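Local coordinates for flagellar basal body rod modification protein (Helicobacter pylori 26695, PDB 4ZZF) that is probably required for assembly of the flagellar hook, perhaps as a scaffold, and is represented here by a truncated form containing its Ig-like domain, at residues Phe31-Gln45 / Ile90-Leu104. Sequence-based numbering, arbitrary orientation.
Sequences FDEKIDASKGVPAIQ and IKAEYNLDSHSKQYL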
loop_
_atom_site.group_PDB
_atom_site.type_symbol
_atom_site.label_atom_id
_atom_site.label_comp_id
_atom_site.label_asym_id
_atom_site.label_seq_id
_atom_site.Cartn_x
_atom_site.Cartn_y
_atom_site.Cartn_z
ATOM N N PHE A 31 18.409 0.773 -13.259
ATOM C CA PHE A 31 18.978 2.084 -12.961
ATOM C C PHE A 31 17.928 3.011 -12.342
ATOM O O PHE A 31 16.943 3.382 -12.982
ATOM C CB PHE A 31 19.605 2.689 -14.226
ATOM C CG PHE A 31 20.781 1.894 -14.731
ATOM C CD1 PHE A 31 20.584 0.782 -15.552
ATOM C CD2 PHE A 31 22.072 2.212 -14.331
ATOM C CE1 PHE A 31 21.656 0.023 -15.998
ATOM C CE2 PHE A 31 23.154 1.462 -14.770
ATOM C CZ PHE A 31 22.947 0.354 -15.606
ATOM N N ASP A 32 18.158 3.360 -11.079
ATOM C CA ASP A 32 17.241 4.178 -10.287
ATOM C C ASP A 32 17.070 5.600 -10.819
ATOM O O ASP A 32 16.050 6.239 -10.579
ATOM C CB ASP A 32 17.742 4.221 -8.844
ATOM C CG ASP A 32 18.018 2.827 -8.297
ATOM O OD1 ASP A 32 19.033 2.210 -8.700
ATOM O OD2 ASP A 32 17.205 2.333 -7.494
ATOM N N GLU A 33 18.092 6.070 -11.529
ATOM C CA GLU A 33 18.133 7.393 -12.146
ATOM C C GLU A 33 18.537 7.227 -13.590
ATOM O O GLU A 33 19.254 6.270 -13.907
ATOM C CB GLU A 33 19.162 8.306 -11.472
ATOM C CG GLU A 33 18.819 8.840 -10.127
ATOM C CD GLU A 33 19.902 9.777 -9.634
ATOM O OE1 GLU A 33 20.780 10.153 -10.460
ATOM O OE2 GLU A 33 19.895 10.124 -8.430
ATOM N N LYS A 34 18.132 8.166 -14.445
ATOM C CA LYS A 34 18.641 8.219 -15.805
ATOM C C LYS A 34 20.160 8.250 -15.819
ATOM O O LYS A 34 20.776 9.031 -15.106
ATOM C CB LYS A 34 18.122 9.460 -16.540
ATOM C CG LYS A 34 16.688 9.367 -16.979
ATOM C CD LYS A 34 16.323 10.510 -17.910
ATOM C CE LYS A 34 14.891 10.344 -18.409
ATOM N NZ LYS A 34 14.531 11.319 -19.488
ATOM N N ILE A 35 20.774 7.409 -16.634
ATOM C CA ILE A 35 22.227 7.453 -16.771
ATOM C C ILE A 35 22.664 8.780 -17.398
ATOM O O ILE A 35 22.127 9.191 -18.426
ATOM C CB ILE A 35 22.741 6.290 -17.630
ATOM C CG1 ILE A 35 22.391 4.959 -16.967
ATOM C CG2 ILE A 35 24.219 6.405 -17.845
ATOM C CD1 ILE A 35 22.561 3.795 -17.881
ATOM N N ASP A 36 23.622 9.456 -16.776
ATOM C CA ASP A 36 24.207 10.636 -17.385
ATOM C C ASP A 36 25.679 10.350 -17.652
ATOM O O ASP A 36 26.454 10.274 -16.719
ATOM C CB ASP A 36 24.044 11.855 -16.482
ATOM C CG ASP A 36 24.604 13.143 -17.111
ATOM O OD1 ASP A 36 25.344 13.080 -18.131
ATOM O OD2 ASP A 36 24.309 14.235 -16.566
ATOM N N ALA A 37 26.061 10.230 -18.920
ATOM C CA ALA A 37 27.413 9.806 -19.280
ATOM C C ALA A 37 28.469 10.919 -19.162
ATOM O O ALA A 37 29.662 10.679 -19.417
ATOM C CB ALA A 37 27.425 9.232 -20.697
ATOM N N SER A 38 28.051 12.131 -18.791
ATOM C CA SER A 38 29.021 13.198 -18.529
ATOM C C SER A 38 29.489 13.158 -17.065
ATOM O O SER A 38 30.413 13.867 -16.675
ATOM C CB SER A 38 28.415 14.563 -18.852
ATOM O OG SER A 38 27.439 14.878 -17.890
ATOM N N LYS A 39 28.838 12.318 -16.262
ATOM C CA LYS A 39 29.112 12.235 -14.838
ATOM C C LYS A 39 30.016 11.033 -14.562
ATOM O O LYS A 39 29.540 9.925 -14.316
ATOM C CB LYS A 39 27.795 12.147 -14.046
ATOM C CG LYS A 39 26.999 13.460 -14.033
ATOM C CD LYS A 39 25.585 13.321 -13.446
ATOM C CE LYS A 39 25.588 13.105 -11.939
ATOM N NZ LYS A 39 26.259 14.213 -11.205
ATOM N N GLY A 40 31.324 11.268 -14.614
ATOM C CA GLY A 40 32.304 10.203 -14.529
ATOM C C GLY A 40 32.254 9.302 -15.748
ATOM O O GLY A 40 31.770 9.710 -16.802
ATOM N N VAL A 41 32.742 8.071 -15.595
ATOM C CA VAL A 41 32.700 7.079 -16.664
ATOM C C VAL A 41 31.856 5.860 -16.241
ATOM O O VAL A 41 32.343 4.997 -15.525
ATOM C CB VAL A 41 34.135 6.637 -17.049
ATOM C CG1 VAL A 41 34.114 5.623 -18.204
ATOM C CG2 VAL A 41 34.991 7.873 -17.403
ATOM N N PRO A 42 30.581 5.797 -16.675
ATOM C CA PRO A 42 29.696 4.718 -16.217
ATOM C C PRO A 42 30.016 3.397 -16.900
ATOM O O PRO A 42 30.301 3.362 -18.093
ATOM C CB PRO A 42 28.306 5.206 -16.619
ATOM C CG PRO A 42 28.561 5.994 -17.878
ATOM C CD PRO A 42 29.897 6.692 -17.625
ATOM N N ALA A 43 29.952 2.309 -16.153
ATOM C CA ALA A 43 30.298 1.027 -16.716
ATOM C C ALA A 43 29.716 -0.114 -15.899
ATOM O O ALA A 43 29.462 0.031 -14.705
ATOM C CB ALA A 43 31.818 0.897 -16.803
ATOM N N ILE A 44 29.517 -1.246 -16.565
ATOM C CA ILE A 44 29.235 -2.534 -15.923
ATOM C C ILE A 44 30.519 -3.306 -15.612
ATOM O O ILE A 44 31.417 -3.388 -16.457
ATOM C CB ILE A 44 28.366 -3.416 -16.835
ATOM C CG1 ILE A 44 27.023 -2.749 -17.108
ATOM C CG2 ILE A 44 28.202 -4.813 -16.251
ATOM C CD1 ILE A 44 26.256 -3.387 -18.261
ATOM N N GLN A 45 30.618 -3.878 -14.417
ATOM C CA GLN A 45 31.724 -4.785 -14.119
ATOM C C GLN A 45 31.210 -6.222 -13.955
ATOM O O GLN A 45 30.207 -6.459 -13.272
ATOM C CB GLN A 45 32.480 -4.364 -12.851
ATOM C CG GLN A 45 33.071 -2.954 -12.868
ATOM C CD GLN A 45 32.009 -1.854 -12.663
ATOM O OE1 GLN A 45 31.135 -1.963 -11.788
ATOM N NE2 GLN A 45 32.085 -0.795 -13.474
ATOM N N ILE A 90 27.520 -9.554 -11.535
ATOM C CA ILE A 90 27.430 -8.400 -12.415
ATOM C C ILE A 90 26.945 -7.178 -11.637
ATOM O O ILE A 90 25.905 -7.231 -10.963
ATOM C CB ILE A 90 26.495 -8.672 -13.602
ATOM C CG1 ILE A 90 26.991 -9.893 -14.385
ATOM C CG2 ILE A 90 26.422 -7.451 -14.501
ATOM C CD1 ILE A 90 26.120 -10.269 -15.557
ATOM N N LYS A 91 27.739 -6.106 -11.695
ATOM C CA LYS A 91 27.464 -4.838 -11.016
ATOM C C LYS A 91 27.654 -3.699 -12.002
ATOM O O LYS A 91 28.155 -3.906 -13.110
ATOM C CB LYS A 91 28.388 -4.604 -9.827
ATOM C CG LYS A 91 28.605 -5.794 -8.945
ATOM C CD LYS A 91 29.359 -5.413 -7.680
ATOM C CE LYS A 91 30.713 -4.803 -7.976
ATOM N NZ LYS A 91 31.542 -4.814 -6.723
ATOM N N ALA A 92 27.283 -2.492 -11.593
ATOM C CA ALA A 92 27.483 -1.324 -12.433
ATOM C C ALA A 92 27.688 -0.077 -11.584
ATOM O O ALA A 92 27.243 -0.000 -10.441
ATOM C CB ALA A 92 26.303 -1.127 -13.385
ATOM N N GLU A 93 28.361 0.898 -12.170
ATOM C CA GLU A 93 28.556 2.194 -11.548
ATOM C C GLU A 93 28.167 3.240 -12.560
ATOM O O GLU A 93 28.486 3.092 -13.735
ATOM C CB GLU A 93 30.004 2.379 -11.110
ATOM C CG GLU A 93 30.371 1.558 -9.895
ATOM C CD GLU A 93 31.640 2.054 -9.252
ATOM O OE1 GLU A 93 32.626 2.254 -10.002
ATOM O OE2 GLU A 93 31.638 2.287 -8.018
ATOM N N TYR A 94 27.499 4.299 -12.110
ATOM C CA TYR A 94 27.073 5.351 -13.025
ATOM C C TYR A 94 26.753 6.626 -12.247
ATOM O O TYR A 94 26.534 6.576 -11.030
ATOM C CB TYR A 94 25.861 4.893 -13.844
ATOM C CG TYR A 94 24.607 4.745 -13.009
ATOM C CD1 TYR A 94 24.494 3.735 -12.058
ATOM C CD2 TYR A 94 23.543 5.622 -13.158
ATOM C CE1 TYR A 94 23.351 3.602 -11.280
ATOM C CE2 TYR A 94 22.392 5.490 -12.388
ATOM C CZ TYR A 94 22.305 4.488 -11.450
ATOM O OH TYR A 94 21.171 4.365 -10.671
ATOM N N ASN A 95 26.786 7.758 -12.954
ATOM C CA ASN A 95 26.463 9.073 -12.395
ATOM C C ASN A 95 27.334 9.460 -11.217
ATOM O O ASN A 95 26.861 9.546 -10.099
ATOM C CB ASN A 95 24.987 9.123 -11.992
ATOM C CG ASN A 95 24.067 9.062 -13.191
ATOM O OD1 ASN A 95 24.529 8.852 -14.309
ATOM N ND2 ASN A 95 22.770 9.246 -12.973
ATOM N N LEU A 96 28.611 9.685 -11.487
ATOM C CA LEU A 96 29.561 10.129 -10.473
ATOM C C LEU A 96 29.088 11.438 -9.860
ATOM O O LEU A 96 28.719 12.367 -10.584
ATOM C CB LEU A 96 30.947 10.302 -11.092
ATOM C CG LEU A 96 32.010 11.041 -10.289
ATOM C CD1 LEU A 96 32.430 10.195 -9.102
ATOM C CD2 LEU A 96 33.218 11.367 -11.168
ATOM N N ASP A 97 29.067 11.507 -8.536
ATOM C CA ASP A 97 28.622 12.724 -7.873
ATOM C C ASP A 97 29.799 13.664 -7.578
ATOM O O ASP A 97 30.841 13.232 -7.105
ATOM C CB ASP A 97 27.870 12.391 -6.588
ATOM C CG ASP A 97 27.379 13.638 -5.860
ATOM O OD1 ASP A 97 26.321 14.176 -6.236
ATOM O OD2 ASP A 97 28.059 14.085 -4.922
ATOM N N SER A 98 29.625 14.952 -7.866
ATOM C CA SER A 98 30.693 15.946 -7.691
ATOM C C SER A 98 31.188 16.062 -6.253
ATOM O O SER A 98 32.402 16.133 -6.000
ATOM C CB SER A 98 30.218 17.324 -8.161
ATOM O OG SER A 98 31.123 18.327 -7.740
ATOM N N HIS A 99 30.241 16.091 -5.320
ATOM C CA HIS A 99 30.544 16.321 -3.918
ATOM C C HIS A 99 31.200 15.098 -3.252
ATOM O O HIS A 99 32.331 15.178 -2.769
ATOM C CB HIS A 99 29.263 16.718 -3.173
ATOM C CG HIS A 99 29.448 16.916 -1.703
ATOM N ND1 HIS A 99 30.181 17.965 -1.175
ATOM C CD2 HIS A 99 29.005 16.208 -0.635
ATOM C CE1 HIS A 99 30.174 17.891 0.145
ATOM N NE2 HIS A 99 29.461 16.825 0.494
ATOM N N SER A 100 30.489 13.970 -3.237
ATOM C CA SER A 100 30.976 12.751 -2.592
ATOM C C SER A 100 32.111 12.080 -3.364
ATOM O O SER A 100 32.824 11.228 -2.828
ATOM C CB SER A 100 29.837 11.760 -2.427
ATOM O OG SER A 100 29.477 11.212 -3.683
ATOM N N LYS A 101 32.255 12.454 -4.632
ATOM C CA LYS A 101 33.209 11.829 -5.545
ATOM C C LYS A 101 32.960 10.316 -5.668
ATOM O O LYS A 101 33.877 9.542 -5.973
ATOM C CB LYS A 101 34.645 12.138 -5.100
ATOM C CG LYS A 101 34.953 13.644 -5.120
ATOM C CD LYS A 101 36.420 13.962 -4.826
ATOM C CE LYS A 101 36.783 15.408 -5.234
ATOM N NZ LYS A 101 36.986 15.607 -6.723
ATOM N N GLN A 102 31.702 9.921 -5.464
ATOM C CA GLN A 102 31.272 8.528 -5.599
ATOM C C GLN A 102 30.183 8.300 -6.664
ATOM O O GLN A 102 29.340 9.161 -6.897
ATOM C CB GLN A 102 30.770 8.029 -4.254
ATOM C CG GLN A 102 31.874 7.894 -3.219
ATOM C CD GLN A 102 31.368 7.286 -1.935
ATOM O OE1 GLN A 102 30.199 7.472 -1.560
ATOM N NE2 GLN A 102 32.236 6.532 -1.255
ATOM N N TYR A 103 30.196 7.121 -7.286
ATOM C CA TYR A 103 29.167 6.728 -8.250
ATOM C C TYR A 103 27.946 6.109 -7.575
ATOM O O TYR A 103 28.080 5.453 -6.552
ATOM C CB TYR A 103 29.717 5.695 -9.236
ATOM C CG TYR A 103 30.726 6.174 -10.246
ATOM C CD1 TYR A 103 32.093 6.232 -9.935
ATOM C CD2 TYR A 103 30.330 6.521 -11.524
ATOM C CE1 TYR A 103 33.029 6.650 -10.879
ATOM C CE2 TYR A 103 31.256 6.934 -12.472
ATOM C CZ TYR A 103 32.596 7.000 -12.149
ATOM O OH TYR A 103 33.487 7.409 -13.117
ATOM N N LEU A 104 26.766 6.278 -8.165
ATOM C CA LEU A 104 25.635 5.423 -7.813
ATOM C C LEU A 104 25.962 3.977 -8.185
ATOM O O LEU A 104 26.775 3.722 -9.076
ATOM C CB LEU A 104 24.366 5.853 -8.526
ATOM C CG LEU A 104 23.828 7.259 -8.245
ATOM C CD1 LEU A 104 22.502 7.479 -8.998
ATOM C CD2 LEU A 104 23.648 7.453 -6.741
HETATM O O HOH W 1 21.425 3.119 -8.283
HETATM O O HOH W 2 27.744 8.248 -15.428
HETATM O O HOH W 3 25.167 13.337 -8.625
#
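Strands 43-45 and 90-94 pair antiparallel, with A43 opposite E93 and Q45 opposite K91 as hydrogen-bonded pairs, their axes approaching to 4.5 Å at 154°. Between them lies the non-hydrogen-bonded pair I44 and A92; in the interior I44 packs on F27, L29 and F71, and A92 on L29, and I44 CG2 meets I90 CG2 at 3.6 Å. N95 grips the 32-42 loop with its amide: ND2 donates almost straight to K34 O (2.9 Å), which lies in the amide plane, and weakly to E33 OE1, while OD1 accepts from D36 N at 2.7 Å. This buried amide thus ties down the loop leading into the type I turn D36-K39 and the first residue of that turn, within the antiparallel sheet of the FlgD Ig-like domain. F31 and Y94 form a T-shaped stack, the F31 edge bringing CD2 over the centre of the tyrosine ring, with planes at 81°; L104 CB lies against the opposite face. Y94 CG sits between its backbone N and carbonyl carbon (chi1 69°), sending the ring across to F31, and a water bridges its OH to OD1 of D32, whose carboxylate also pairs with R110. Y103 OH accepts from V41 N at 2.7 Å, while K39 NZ donates to L96 O.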